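Local coordinates for protein cystathionine gamma-lyase (Saccharomyces cerevisiae, PDB 1N8P) that belongs to the Cys/Met metabolism family of PLP-dependent enzymes and binds pyridoxal-5'-phosphate in a pocket completed by a second subunit of its tetramer, at residues L141-T146 with V176-F181; P150-T155 with N282-K287; D172-V177 with G193-V198; A264-E269 with D376-L381; G305-F310 with R369-I374. All coordinates share one frame; numbering follows the deposited sequence.

Contact 1: residues L141-T146 with V176-F181; sequences LVWIET and VVDNTF. With PLP (pyridoxal-5'-phosphate), chain E.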
# COMPACT_ATOMS: atom_id res chain seq x y z
N LEU A 141 -1.16 0.31 39.67
CA LEU A 141 -0.98 -0.62 38.56
C LEU A 141 -0.02 -1.72 38.95
O LEU A 141 0.89 -1.49 39.73
CB LEU A 141 -0.44 0.13 37.31
CG LEU A 141 -0.13 -0.57 35.95
CD1 LEU A 141 -1.38 -0.73 35.11
CD2 LEU A 141 0.85 0.27 35.14
N VAL A 142 -0.25 -2.91 38.43
CA VAL A 142 0.63 -4.07 38.63
C VAL A 142 0.82 -4.58 37.20
O VAL A 142 -0.15 -5.01 36.56
CB VAL A 142 -0.00 -5.19 39.49
CG1 VAL A 142 0.97 -6.32 39.67
CG2 VAL A 142 -0.35 -4.65 40.83
N TRP A 143 2.06 -4.50 36.71
CA TRP A 143 2.36 -4.93 35.36
C TRP A 143 3.07 -6.26 35.35
O TRP A 143 4.11 -6.42 35.98
CB TRP A 143 3.21 -3.87 34.67
CG TRP A 143 3.31 -3.98 33.17
CD1 TRP A 143 4.18 -4.75 32.46
CD2 TRP A 143 2.53 -3.26 32.20
NE1 TRP A 143 4.00 -4.54 31.12
CE2 TRP A 143 2.99 -3.64 30.93
CE3 TRP A 143 1.48 -2.34 32.29
CZ2 TRP A 143 2.45 -3.12 29.75
CZ3 TRP A 143 0.94 -1.83 31.12
CH2 TRP A 143 1.43 -2.22 29.87
N ILE A 144 2.49 -7.23 34.65
CA ILE A 144 3.05 -8.56 34.55
C ILE A 144 3.38 -8.93 33.11
O ILE A 144 2.53 -8.85 32.23
CB ILE A 144 2.08 -9.61 35.08
CG1 ILE A 144 1.89 -9.44 36.58
CG2 ILE A 144 2.59 -10.99 34.76
CD1 ILE A 144 0.89 -10.44 37.17
N GLU A 145 4.62 -9.33 32.88
CA GLU A 145 5.09 -9.71 31.57
C GLU A 145 5.20 -11.23 31.69
O GLU A 145 6.29 -11.76 31.82
CB GLU A 145 6.45 -9.07 31.33
CG GLU A 145 6.95 -9.08 29.92
CD GLU A 145 8.30 -8.42 29.82
OE1 GLU A 145 9.27 -9.00 30.35
OE2 GLU A 145 8.40 -7.33 29.21
N THR A 146 4.06 -11.92 31.63
CA THR A 146 4.03 -13.37 31.80
C THR A 146 5.32 -14.05 31.42
O THR A 146 6.08 -14.44 32.31
CB THR A 146 2.83 -14.03 31.10
OG1 THR A 146 2.54 -13.36 29.86
CG2 THR A 146 1.62 -14.03 32.03
N VAL A 176 -2.25 -5.42 34.71
CA VAL A 176 -2.07 -5.53 33.27
C VAL A 176 -1.07 -6.64 32.97
O VAL A 176 -0.05 -6.74 33.64
CB VAL A 176 -1.54 -4.22 32.66
CG1 VAL A 176 -1.31 -4.41 31.22
CG2 VAL A 176 -2.53 -3.08 32.87
N VAL A 177 -1.37 -7.48 31.98
CA VAL A 177 -0.47 -8.57 31.58
C VAL A 177 -0.08 -8.47 30.11
O VAL A 177 -0.95 -8.43 29.23
CB VAL A 177 -1.08 -9.94 31.82
CG1 VAL A 177 -0.18 -11.01 31.27
CG2 VAL A 177 -1.25 -10.17 33.30
N ASP A 178 1.24 -8.39 29.87
CA ASP A 178 1.85 -8.30 28.53
C ASP A 178 1.86 -9.70 28.01
O ASP A 178 2.65 -10.51 28.47
CB ASP A 178 3.30 -7.83 28.62
CG ASP A 178 3.83 -7.31 27.30
OD1 ASP A 178 3.75 -8.03 26.29
OD2 ASP A 178 4.33 -6.18 27.28
N ASN A 179 0.99 -9.96 27.04
CA ASN A 179 0.79 -11.28 26.44
C ASN A 179 1.41 -11.40 25.06
O ASN A 179 1.06 -12.33 24.32
CB ASN A 179 -0.73 -11.48 26.36
CG ASN A 179 -1.16 -12.88 25.96
OD1 ASN A 179 -0.61 -13.87 26.41
ND2 ASN A 179 -2.19 -12.95 25.14
N THR A 180 2.33 -10.49 24.70
CA THR A 180 3.01 -10.47 23.39
C THR A 180 3.65 -11.80 22.92
O THR A 180 3.27 -12.36 21.88
CB THR A 180 4.11 -9.33 23.33
OG1 THR A 180 3.48 -8.03 23.25
CG2 THR A 180 5.05 -9.53 22.12
N PHE A 181 4.61 -12.30 23.70
CA PHE A 181 5.34 -13.55 23.42
C PHE A 181 4.56 -14.85 23.27
O PHE A 181 5.04 -15.79 22.63
CB PHE A 181 6.40 -13.80 24.49
CG PHE A 181 7.54 -12.83 24.44
CD1 PHE A 181 7.41 -11.60 23.81
CD2 PHE A 181 8.75 -13.15 25.07
CE1 PHE A 181 8.45 -10.70 23.82
CE2 PHE A 181 9.80 -12.25 25.08
CZ PHE A 181 9.65 -11.02 24.45
N1 PLP E . 6.86 -5.24 24.66
C2 PLP E . 7.35 -6.49 24.36
C2A PLP E . 7.08 -7.56 25.41
C3 PLP E . 8.06 -6.63 23.05
O3 PLP E . 8.47 -7.90 22.83
C4 PLP E . 8.22 -5.50 22.19
C4A PLP E . 8.97 -5.63 20.90
C5 PLP E . 7.64 -4.21 22.65
C6 PLP E . 6.97 -4.12 23.86
C5A PLP E . 7.73 -3.00 21.70
O4P PLP E . 6.59 -2.85 20.87
P PLP E . 6.50 -1.62 19.91
O1P PLP E . 5.36 -1.94 19.08
O2P PLP E . 7.79 -1.60 19.12
O3P PLP E . 6.38 -0.49 20.82

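Contact 2: residues P150-T155 with N282-K287; sequences PTLKVT and NYPGLK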
# COMPACT_ATOMS: atom_id res chain seq x y z
N PRO A 150 14.58 -12.24 28.67
CA PRO A 150 14.63 -13.54 27.97
C PRO A 150 14.76 -14.79 28.86
O PRO A 150 14.90 -15.90 28.35
CB PRO A 150 15.87 -13.39 27.13
CG PRO A 150 16.84 -12.84 28.21
CD PRO A 150 15.96 -11.79 28.96
N THR A 151 14.76 -14.62 30.17
CA THR A 151 14.89 -15.76 31.08
C THR A 151 13.72 -16.72 30.84
O THR A 151 13.85 -17.94 30.95
CB THR A 151 14.91 -15.28 32.56
OG1 THR A 151 16.06 -14.46 32.77
CG2 THR A 151 14.98 -16.46 33.52
N LEU A 152 12.58 -16.14 30.50
CA LEU A 152 11.38 -16.90 30.21
C LEU A 152 10.69 -17.48 31.44
O LEU A 152 10.25 -18.62 31.42
CB LEU A 152 11.71 -18.00 29.20
CG LEU A 152 12.27 -17.46 27.87
CD1 LEU A 152 12.36 -18.56 26.84
CD2 LEU A 152 11.37 -16.37 27.37
N LYS A 153 10.58 -16.65 32.48
CA LYS A 153 9.96 -17.00 33.76
C LYS A 153 8.44 -16.82 33.74
O LYS A 153 7.95 -15.74 33.49
CB LYS A 153 10.56 -16.11 34.87
CG LYS A 153 10.00 -16.36 36.26
CD LYS A 153 10.50 -15.34 37.27
CE LYS A 153 12.02 -15.39 37.39
NZ LYS A 153 12.71 -14.89 36.16
N VAL A 154 7.69 -17.87 34.02
CA VAL A 154 6.25 -17.77 34.01
C VAL A 154 5.71 -17.26 35.34
O VAL A 154 6.24 -17.61 36.37
CB VAL A 154 5.64 -19.13 33.73
CG1 VAL A 154 4.14 -19.07 33.83
CG2 VAL A 154 6.05 -19.59 32.35
N THR A 155 4.65 -16.46 35.30
CA THR A 155 4.03 -15.90 36.49
C THR A 155 2.55 -16.30 36.55
O THR A 155 1.85 -16.36 35.52
CB THR A 155 4.12 -14.34 36.54
OG1 THR A 155 5.48 -13.92 36.66
CG2 THR A 155 3.34 -13.80 37.72
N ASN A 282 16.24 -22.35 28.64
CA ASN A 282 14.98 -21.83 29.13
C ASN A 282 13.86 -21.97 28.11
O ASN A 282 13.92 -21.40 27.04
CB ASN A 282 15.10 -20.34 29.50
CG ASN A 282 16.24 -20.04 30.43
OD1 ASN A 282 16.36 -20.62 31.50
ND2 ASN A 282 17.09 -19.12 30.03
N TYR A 283 12.82 -22.73 28.44
CA TYR A 283 11.67 -22.90 27.55
C TYR A 283 10.52 -23.35 28.44
O TYR A 283 10.57 -24.43 29.02
CB TYR A 283 11.97 -23.95 26.47
CG TYR A 283 10.86 -24.05 25.43
CD1 TYR A 283 10.46 -22.92 24.71
CD2 TYR A 283 10.18 -25.24 25.20
CE1 TYR A 283 9.41 -22.96 23.81
CE2 TYR A 283 9.14 -25.31 24.29
CZ TYR A 283 8.75 -24.16 23.60
OH TYR A 283 7.69 -24.18 22.72
N PRO A 284 9.48 -22.53 28.58
CA PRO A 284 8.31 -22.85 29.42
C PRO A 284 7.59 -24.17 29.09
O PRO A 284 6.69 -24.58 29.82
CB PRO A 284 7.40 -21.64 29.22
CG PRO A 284 8.36 -20.51 28.96
CD PRO A 284 9.37 -21.18 28.02
N GLY A 285 7.99 -24.81 27.99
CA GLY A 285 7.35 -26.05 27.59
C GLY A 285 8.06 -27.31 28.06
O GLY A 285 7.62 -28.45 27.82
N LEU A 286 9.19 -27.12 28.73
CA LEU A 286 9.91 -28.26 29.24
C LEU A 286 9.39 -28.55 30.65
O LEU A 286 9.49 -27.70 31.53
CB LEU A 286 11.40 -27.95 29.25
CG LEU A 286 12.05 -27.82 27.87
CD1 LEU A 286 13.55 -27.53 27.99
CD2 LEU A 286 11.86 -29.13 27.15
N LYS A 287 8.82 -29.74 30.86
CA LYS A 287 8.26 -30.12 32.17
C LYS A 287 9.16 -29.77 33.36
O LYS A 287 8.71 -29.69 34.52
CB LYS A 287 7.94 -31.63 32.19
CG LYS A 287 6.82 -32.02 31.26
CD LYS A 287 6.60 -33.50 31.28
CE LYS A 287 5.66 -33.91 30.18
NZ LYS A 287 6.25 -33.72 28.82

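Contact 3: residues D172-V177 with G193-V198; sequences DVILVV and GADIVV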
# COMPACT_ATOMS: atom_id res chain seq x y z
N ASP A 172 -8.91 0.19 43.62
CA ASP A 172 -8.90 -0.02 42.17
C ASP A 172 -7.57 -0.37 41.50
O ASP A 172 -7.30 0.11 40.39
CB ASP A 172 -9.49 1.19 41.47
CG ASP A 172 -10.98 1.09 41.32
OD1 ASP A 172 -11.43 0.12 40.68
OD2 ASP A 172 -11.71 1.97 41.82
N VAL A 173 -6.73 -1.18 42.14
CA VAL A 173 -5.46 -1.54 41.55
C VAL A 173 -5.70 -2.49 40.39
O VAL A 173 -6.06 -3.63 40.60
CB VAL A 173 -4.53 -2.21 42.59
CG1 VAL A 173 -3.31 -2.83 41.92
CG2 VAL A 173 -4.07 -1.18 43.59
N ILE A 174 -5.51 -2.00 39.16
CA ILE A 174 -5.69 -2.82 37.97
C ILE A 174 -4.42 -3.59 37.63
O ILE A 174 -3.30 -3.08 37.75
CB ILE A 174 -6.08 -1.98 36.74
CG1 ILE A 174 -4.92 -1.07 36.33
CG2 ILE A 174 -7.31 -1.14 37.05
CD1 ILE A 174 -5.28 -0.11 35.25
N LEU A 175 -4.59 -4.83 37.20
CA LEU A 175 -3.48 -5.69 36.81
C LEU A 175 -3.40 -5.80 35.27
O LEU A 175 -4.35 -6.23 34.61
CB LEU A 175 -3.69 -7.09 37.42
CG LEU A 175 -2.72 -8.21 37.07
CD1 LEU A 175 -1.37 -7.90 37.66
CD2 LEU A 175 -3.22 -9.52 37.59
N VAL A 176 -2.25 -5.42 34.71
CA VAL A 176 -2.07 -5.53 33.27
C VAL A 176 -1.07 -6.64 32.97
O VAL A 176 -0.05 -6.74 33.64
CB VAL A 176 -1.54 -4.22 32.66
CG1 VAL A 176 -1.31 -4.41 31.22
CG2 VAL A 176 -2.53 -3.08 32.87
N VAL A 177 -1.37 -7.48 31.98
CA VAL A 177 -0.47 -8.57 31.58
C VAL A 177 -0.08 -8.47 30.11
O VAL A 177 -0.95 -8.43 29.23
CB VAL A 177 -1.08 -9.94 31.82
CG1 VAL A 177 -0.18 -11.01 31.27
CG2 VAL A 177 -1.25 -10.17 33.30
N GLY A 193 -7.89 -13.36 35.94
CA GLY A 193 -7.92 -12.18 36.78
C GLY A 193 -6.83 -11.23 36.38
O GLY A 193 -5.79 -11.14 37.00
N ALA A 194 -7.09 -10.54 35.28
CA ALA A 194 -6.18 -9.56 34.73
C ALA A 194 -7.18 -8.54 34.25
O ALA A 194 -8.24 -8.91 33.75
CB ALA A 194 -5.40 -10.16 33.54
N ASP A 195 -6.87 -7.27 34.41
CA ASP A 195 -7.81 -6.24 34.01
C ASP A 195 -7.56 -5.78 32.59
O ASP A 195 -8.49 -5.33 31.92
CB ASP A 195 -7.76 -5.08 34.99
CG ASP A 195 -8.09 -5.51 36.39
OD1 ASP A 195 -9.25 -5.91 36.62
OD2 ASP A 195 -7.20 -5.46 37.26
N ILE A 196 -6.32 -5.91 32.14
CA ILE A 196 -5.96 -5.53 30.78
C ILE A 196 -4.88 -6.44 30.20
O ILE A 196 -3.94 -6.82 30.91
CB ILE A 196 -5.43 -4.07 30.68
CG1 ILE A 196 -6.23 -3.14 31.57
CG2 ILE A 196 -5.63 -3.54 29.29
CD1 ILE A 196 -5.80 -1.69 31.43
N VAL A 197 -5.03 -6.76 28.91
CA VAL A 197 -4.07 -7.57 28.16
C VAL A 197 -3.46 -6.65 27.14
O VAL A 197 -4.19 -6.06 26.35
CB VAL A 197 -4.72 -8.66 27.33
CG1 VAL A 197 -4.09 -9.98 27.67
CG2 VAL A 197 -6.20 -8.66 27.53
N VAL A 198 -2.14 -6.53 27.17
CA VAL A 198 -1.41 -5.68 26.23
C VAL A 198 -0.64 -6.55 25.22
O VAL A 198 -0.22 -7.65 25.55
CB VAL A 198 -0.40 -4.79 26.97
CG1 VAL A 198 0.48 -4.10 26.00
CG2 VAL A 198 -1.12 -3.77 27.80

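Contact 4: residues A264-E269 with D376-L381; sequences ANKIAE and DTDDLL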
# COMPACT_ATOMS: atom_id res chain seq x y z
N ALA A 264 10.06 -25.01 18.55
CA ALA A 264 10.86 -24.52 19.69
C ALA A 264 10.95 -25.55 20.80
O ALA A 264 11.95 -25.64 21.48
CB ALA A 264 10.27 -23.21 20.23
N ASN A 265 9.88 -26.31 20.98
CA ASN A 265 9.87 -27.36 21.97
C ASN A 265 10.85 -28.43 21.53
O ASN A 265 11.70 -28.83 22.31
CB ASN A 265 8.48 -27.95 22.12
CG ASN A 265 8.45 -29.16 23.03
OD1 ASN A 265 8.79 -30.27 22.62
ND2 ASN A 265 8.06 -28.94 24.28
N LYS A 266 10.74 -28.89 20.28
CA LYS A 266 11.63 -29.91 19.76
C LYS A 266 13.08 -29.45 19.70
O LYS A 266 14.00 -30.27 19.63
CB LYS A 266 11.18 -30.37 18.37
CG LYS A 266 10.16 -31.49 18.36
CD LYS A 266 9.87 -31.95 16.95
CE LYS A 266 11.15 -32.41 16.24
NZ LYS A 266 10.89 -32.96 14.87
N ILE A 267 13.29 -28.14 19.74
CA ILE A 267 14.64 -27.59 19.73
C ILE A 267 15.17 -27.46 21.17
O ILE A 267 16.37 -27.61 21.42
CB ILE A 267 14.68 -26.22 19.03
CG1 ILE A 267 14.57 -26.42 17.52
CG2 ILE A 267 15.96 -25.50 19.36
CD1 ILE A 267 14.42 -25.13 16.73
N ALA A 268 14.27 -27.16 22.10
CA ALA A 268 14.62 -27.03 23.52
C ALA A 268 15.02 -28.42 24.06
O ALA A 268 16.01 -28.56 24.76
CB ALA A 268 13.44 -26.50 24.28
N GLU A 269 14.24 -29.43 23.73
CA GLU A 269 14.56 -30.76 24.19
C GLU A 269 15.96 -31.09 23.69
O GLU A 269 16.77 -31.67 24.41
CB GLU A 269 13.52 -31.78 23.69
CG GLU A 269 12.12 -31.27 23.92
CD GLU A 269 11.04 -32.32 23.83
OE1 GLU A 269 11.09 -33.21 22.96
OE2 GLU A 269 10.10 -32.21 24.65
N ASP A 376 11.07 -25.30 8.12
CA ASP A 376 11.01 -26.69 8.51
C ASP A 376 11.67 -26.92 9.90
O ASP A 376 12.65 -26.26 10.25
CB ASP A 376 11.70 -27.55 7.45
CG ASP A 376 11.59 -29.03 7.75
OD1 ASP A 376 12.17 -29.49 8.74
OD2 ASP A 376 10.92 -29.75 7.00
N THR A 377 11.14 -27.84 10.71
CA THR A 377 11.69 -28.10 12.04
C THR A 377 13.09 -28.70 12.04
O THR A 377 13.95 -28.25 12.77
CB THR A 377 10.80 -29.04 12.87
OG1 THR A 377 9.57 -28.40 13.19
CG2 THR A 377 11.50 -29.39 14.17
N ASP A 378 13.29 -29.74 11.24
CA ASP A 378 14.59 -30.40 11.16
C ASP A 378 15.66 -29.48 10.58
O ASP A 378 16.80 -29.45 11.07
CB ASP A 378 14.49 -31.68 10.34
CG ASP A 378 13.72 -32.78 11.07
OD1 ASP A 378 14.02 -33.05 12.27
OD2 ASP A 378 12.82 -33.38 10.45
N ASP A 379 15.31 -28.71 9.56
CA ASP A 379 16.26 -27.78 8.97
C ASP A 379 16.78 -26.81 10.04
O ASP A 379 17.94 -26.38 10.02
CB ASP A 379 15.57 -26.97 7.87
CG ASP A 379 15.11 -27.81 6.73
OD1 ASP A 379 15.08 -29.03 6.84
OD2 ASP A 379 14.76 -27.22 5.71
N LEU A 380 15.90 -26.44 10.97
CA LEU A 380 16.24 -25.51 12.03
C LEU A 380 16.97 -26.23 13.15
O LEU A 380 17.95 -25.73 13.69
CB LEU A 380 14.98 -24.86 12.56
CG LEU A 380 14.24 -23.90 11.64
CD1 LEU A 380 12.84 -23.65 12.22
CD2 LEU A 380 15.02 -22.61 11.48
N LEU A 381 16.51 -27.43 13.48
CA LEU A 381 17.15 -28.21 14.51
C LEU A 381 18.56 -28.47 14.00
O LEU A 381 19.54 -28.14 14.65
CB LEU A 381 16.42 -29.54 14.74
CG LEU A 381 16.77 -30.27 16.04
CD1 LEU A 381 16.62 -29.33 17.23
CD2 LEU A 381 15.88 -31.46 16.21

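Contact 5: residues G305-F310 with R369-I374; sequences GGMISF and RISVGI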
# COMPACT_ATOMS: atom_id res chain seq x y z
N GLY A 305 5.80 -21.84 23.47
CA GLY A 305 5.95 -20.59 22.73
C GLY A 305 6.96 -20.76 21.62
O GLY A 305 7.23 -21.89 21.22
N GLY A 306 7.51 -19.66 21.14
CA GLY A 306 8.50 -19.70 20.08
C GLY A 306 9.84 -19.16 20.52
O GLY A 306 10.79 -19.17 19.75
N MET A 307 9.93 -18.68 21.75
CA MET A 307 11.17 -18.12 22.28
C MET A 307 11.84 -19.12 23.23
O MET A 307 11.24 -19.59 24.20
CB MET A 307 10.91 -16.83 23.07
CG MET A 307 10.01 -15.81 22.40
SD MET A 307 10.69 -15.01 20.94
CE MET A 307 12.04 -14.03 21.66
N ILE A 308 13.10 -19.43 22.94
CA ILE A 308 13.88 -20.34 23.76
C ILE A 308 14.96 -19.39 24.24
O ILE A 308 15.06 -18.29 23.73
CB ILE A 308 14.43 -21.52 22.89
CG1 ILE A 308 13.26 -22.37 22.41
CG2 ILE A 308 15.43 -22.39 23.68
CD1 ILE A 308 13.61 -23.35 21.35
N SER A 309 15.72 -19.78 25.24
CA SER A 309 16.79 -18.94 25.75
C SER A 309 17.72 -19.98 26.32
O SER A 309 17.27 -20.95 26.93
CB SER A 309 16.22 -18.02 26.83
OG SER A 309 17.21 -17.19 27.40
N PHE A 310 19.02 -19.83 26.09
CA PHE A 310 19.92 -20.85 26.61
C PHE A 310 21.30 -20.28 26.68
O PHE A 310 21.55 -19.24 26.08
CB PHE A 310 19.86 -22.11 25.72
CG PHE A 310 20.65 -22.00 24.46
CD1 PHE A 310 21.91 -22.57 24.36
CD2 PHE A 310 20.15 -21.30 23.37
CE1 PHE A 310 22.65 -22.44 23.21
CE2 PHE A 310 20.89 -21.16 22.22
CZ PHE A 310 22.14 -21.73 22.15
N ARG A 369 19.44 -16.00 23.06
CA ARG A 369 17.99 -16.04 22.98
C ARG A 369 17.55 -16.17 21.53
O ARG A 369 17.97 -15.39 20.66
CB ARG A 369 17.42 -14.78 23.60
CG ARG A 369 15.99 -14.48 23.25
CD ARG A 369 15.64 -13.21 23.95
NE ARG A 369 14.59 -12.39 23.36
CZ ARG A 369 14.57 -11.96 22.10
NH1 ARG A 369 15.53 -12.30 21.25
NH2 ARG A 369 13.62 -11.12 21.73
N ILE A 370 16.70 -17.16 21.26
CA ILE A 370 16.22 -17.41 19.90
C ILE A 370 14.70 -17.42 19.72
O ILE A 370 13.94 -17.93 20.54
CB ILE A 370 16.80 -18.71 19.32
CG1 ILE A 370 16.48 -19.89 20.22
CG2 ILE A 370 18.31 -18.61 19.26
CD1 ILE A 370 17.16 -21.15 19.78
N SER A 371 14.29 -16.80 18.62
CA SER A 371 12.91 -16.64 18.18
C SER A 371 12.66 -17.65 17.03
O SER A 371 12.99 -17.39 15.87
CB SER A 371 12.76 -15.20 17.67
OG SER A 371 11.42 -14.86 17.39
N VAL A 372 12.11 -18.82 17.35
CA VAL A 372 11.85 -19.80 16.33
C VAL A 372 10.73 -19.36 15.37
O VAL A 372 9.65 -18.95 15.82
CB VAL A 372 11.43 -21.11 16.96
CG1 VAL A 372 11.25 -22.16 15.88
CG2 VAL A 372 12.45 -21.53 17.98
N GLY A 373 11.01 -19.45 14.06
CA GLY A 373 10.06 -19.08 13.02
C GLY A 373 9.24 -20.27 12.54
O GLY A 373 8.98 -21.19 13.34
N ILE A 374 8.83 -20.28 11.27
CA ILE A 374 8.03 -21.41 10.77
C ILE A 374 8.65 -22.24 9.64
O ILE A 374 7.95 -23.01 8.96
CB ILE A 374 6.57 -20.96 10.36
CG1 ILE A 374 6.60 -20.00 9.16
CG2 ILE A 374 5.92 -20.24 11.52
CD1 ILE A 374 5.23 -19.71 8.54

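Contact 1: residues L141-T146 with V176-F181
Val176 sets its CG1 methyl over one face of the Trp143 indole, 3.7 Å from the centroid of the six-membered ring, which meets the definition of a CH-pi contact. The two residues pair in parallel on neighbouring strands of the beta-alpha-beta unit made by strand 139-144, helix 157-167 and strand 174-178, in the central sheet of this PLP-dependent fold. Trp143 CG is anti to the backbone N (chi1 -165°), which brings the ring against Val176. Next to it, Leu141 CD1 meets the other methyl, Val176 CG2. On the opposite face of the sheet, Ile144 CB touches Val177 CG2 at 3.8 Å, while Thr146 CG2 packs on Val177 CG1.

Three backbone bonds keep this register: Val176 N to Val142 O, Ile144 N to Val176 O, and Asp178 N to Ile144 O, the last at 2.7 Å. Beyond the paired residues Thr146 OG1 adds a weak bond to Asp178 O.

Two helices form the outer shell: helix 79-88 packs against Leu141 and Trp143, and helix 157-167 covers Val142 and Ile144. At the end of strand 174-178, Asp178, Thr180 and Phe181 line the PLP pocket, with PLP O3 lying at the Phe181 ring edge. Thr180 OG1, itself held by Ser200 N, donates to Asp178 OD1 on the syn side. The anti lone pair of Asp178 OD1 receives Thr180 N at 3.3 Å, closing an Asx turn. The other carboxylate oxygen, Asp178 OD2, lies 3.8 Å from PLP N1.

Contact 2: residues P150-T155 with N282-K287
Leu152 meets Pro284 and Asn282 where the loop between strand 139-144 and helix 157-167 touches the loop between strand 278-282 and helix 292-298, joining the regions of the seven-stranded and five-stranded sheets. In the tight part, Leu152 CD1 comes up to Asn282 O at 3.2 Å. With CG beside the backbone N (chi1 -59°), the leucine carries its branch across to Asn282. Asn282 in turn lays its CB 3.1 Å from Thr151 O. No hydrogen bond crosses between the segments; here carbon atoms meet the carbonyl.

Packing is looser on Pro284, where Leu152 CB stands 4.1 Å from Pro284 CD and Val154 CG2 is 4.0 Å from Pro284 CB. This proline occupies the second position of a type I turn closed by Leu286 N to Tyr283 O (3.0 Å). The solvent side is that of Thr151 and Asn282, both partly exposed. The Asn282 amide nitrogen makes a weak bond to Ser309 OG, an atom that also bonds weakly to Pro150 O.

Around this seam, helix 292-298 packs on Val154 and Pro284, helix 253-271 takes the Tyr283 ring, whose hydroxyl is hydrogen-bonded to Gly305 O, and strand 367-371 lies against Pro150 and Asn282.

Contact 3: residues D172-V177 with G193-V198
Leu175 O is gripped by two successive backbone donors of the neighbouring segment, Asp195 N at 2.7 Å and Ile196 N at 3.2 Å. The first lies in the carbonyl plane; the second is tilted 23° from it. The N-H of the same residue is taken too: Leu175 N donates to the Asp195 carboxylate, through the anti lone pair of OD2, at 2.7 Å. A torsion explains this reach, because Asp195 CG stands beside its own backbone N (chi1 -60°) and the carboxylate is carried across to the start of strand 174-178.

From there the two strands settle into parallel pairing, Val176 opposite Ile196 and Val177 opposite Val197, in the beta-alpha-beta unit that links strand 174-178 to strand 196-200 through helix 183-186. Val177 N bonds Ile196 O at 2.9 Å, and Val198 N reaches Val177 O at 3.0 Å.

Apolar contacts on the Val176 face follow this register. Val176 CG2 meets Ile196 CB at 3.8 Å and Val176 CG1 meets Val198 CG2 at 3.5 Å. Toward the partly exposed end, Ile174 CD1 and Ile196 CD1 approach to 4.2 Å. Strand 214-218 packs on Ile196 from beyond, while Leu175 turns to strand 139-144 and helix 157-167.

The chemistry therefore changes along the seam. At its entrance an aspartate carboxylate appears to take the acceptor place that a backbone carbonyl has in regular parallel pairing, and its probable negative charge should strengthen the bond to Leu175 N; farther in, the contact consists of backbone pairing and branched aliphatic groups.

Contact 4: residues A264-E269 with D376-L381
Ile267 and Leu381 carry the apolar part of this helix-to-helix contact, their side chains running antiparallel alongside each other with Ile267 CG1 3.6 Å from Leu381 CD1. The same methyl lies 3.7 Å from Lys266 O, against the backbone of helix 253-271. Ile267 CD1 also reaches Leu380 CB at 4.2 Å. The segment axes run 35° apart and come no nearer than 9.9 Å, so side chains bridge the gap.

Mixed contacts lie toward the surface. The Lys266 chain, bent at chi3, lies roughly perpendicular to Thr377 and lays CE on Thr377 CG2 at 3.7 Å. Thr377 holds OG1 beside its backbone N (chi1 -67°), where it is hydrogen-bonded to Ser263 OG of the same helix as Lys266, and this leaves the methyl for the lysine.

Charged groups meet only loosely: Lys266 NZ is 4.1 Å from Asp378 OD1, too far for a salt bridge. At the N-cap of helix 377-392, Asp376 OD1 accepts weak bonds from Asp378 N and Asp379 N, and Asp379 OD2 is hydrogen-bonded to Thr10 OG1 and the backbone N of Lys7 of the third subunit.

Within the two segments no hydrogen bond crosses, so their contact rests on aliphatic packing, probably with a weak electrostatic attraction between Lys266 and Asp378 at the exposed side.

Contact 5: residues G305-F310 with R369-I374
Ile308 and Ile370 form the apolar centre, Ile308 CB touching Ile370 CG1 at 3.7 Å. They face each other as a hydrogen-bonded antiparallel pair of strands 307-312 and 367-371, in the five-stranded sheet of the C-terminal part of the fold. Ile370 places CG1 between its backbone N and carbonyl carbon (chi1 57°), which directs that branch to its partner. Ile308 CD1 reaches on to Val372 CG2 at 4.0 Å, and helix 253-271 covers this face through Ala264 and Ile267.

The backbone bonds frame the pair. Ile308 N donates to Ile370 O at 3.0 Å. In return, Ile370 N donates to Ile308 O at 3.2 Å, so the two residues are joined in both directions. Val372 N to Gly306 O, at 2.8 Å, extends the pairing just past the strand.

The other face is more polar. Met307, bent at chi2 and chi3, folds its methyl over one face of the Arg369 guanidinium, with Met307 CE 3.3 Å from Arg369 CZ, and its SD sits 3.6 Å from Ser371 OG. That hydroxyl is hydrogen-bonded to the backbone N of Gly336. The guanidinium is fixed from outside by Asn149 OD1 at NE and by a salt bridge from NH1 to Glu343, and the arginine side chain is about 6 Å from the bound PLP.

The two faces thus do different work: aliphatic branches seal the sheet against a helix, while a buried charge near the PLP pocket is probably balanced by Glu343, with a thioether methyl packed on its flat side.

How the contacts relate
Contacts 1 and 3 share strand 174-178 in the seven-stranded sheet and seam it to its neighbours on either side, contact 1 buried beside PLP, contact 3 partly exposed toward residues 172-174 and 193-195. Contact 5 is the buried antiparallel counterpart in the five-stranded sheet, and contact 4 lies on the helical layer against it, nearer the surface, with Asp376 and Asp379 beside it meeting the third subunit. Between the two sheets, contact 2 bridges loops by van der Waals contact and touches contacts 1, 4 and 5. Backbone hydrogen bonds dominate contacts 1, 3 and 5, whereas none crosses contacts 2 or 4. Phe181 of contact 1 also packs on Met307 of contact 5.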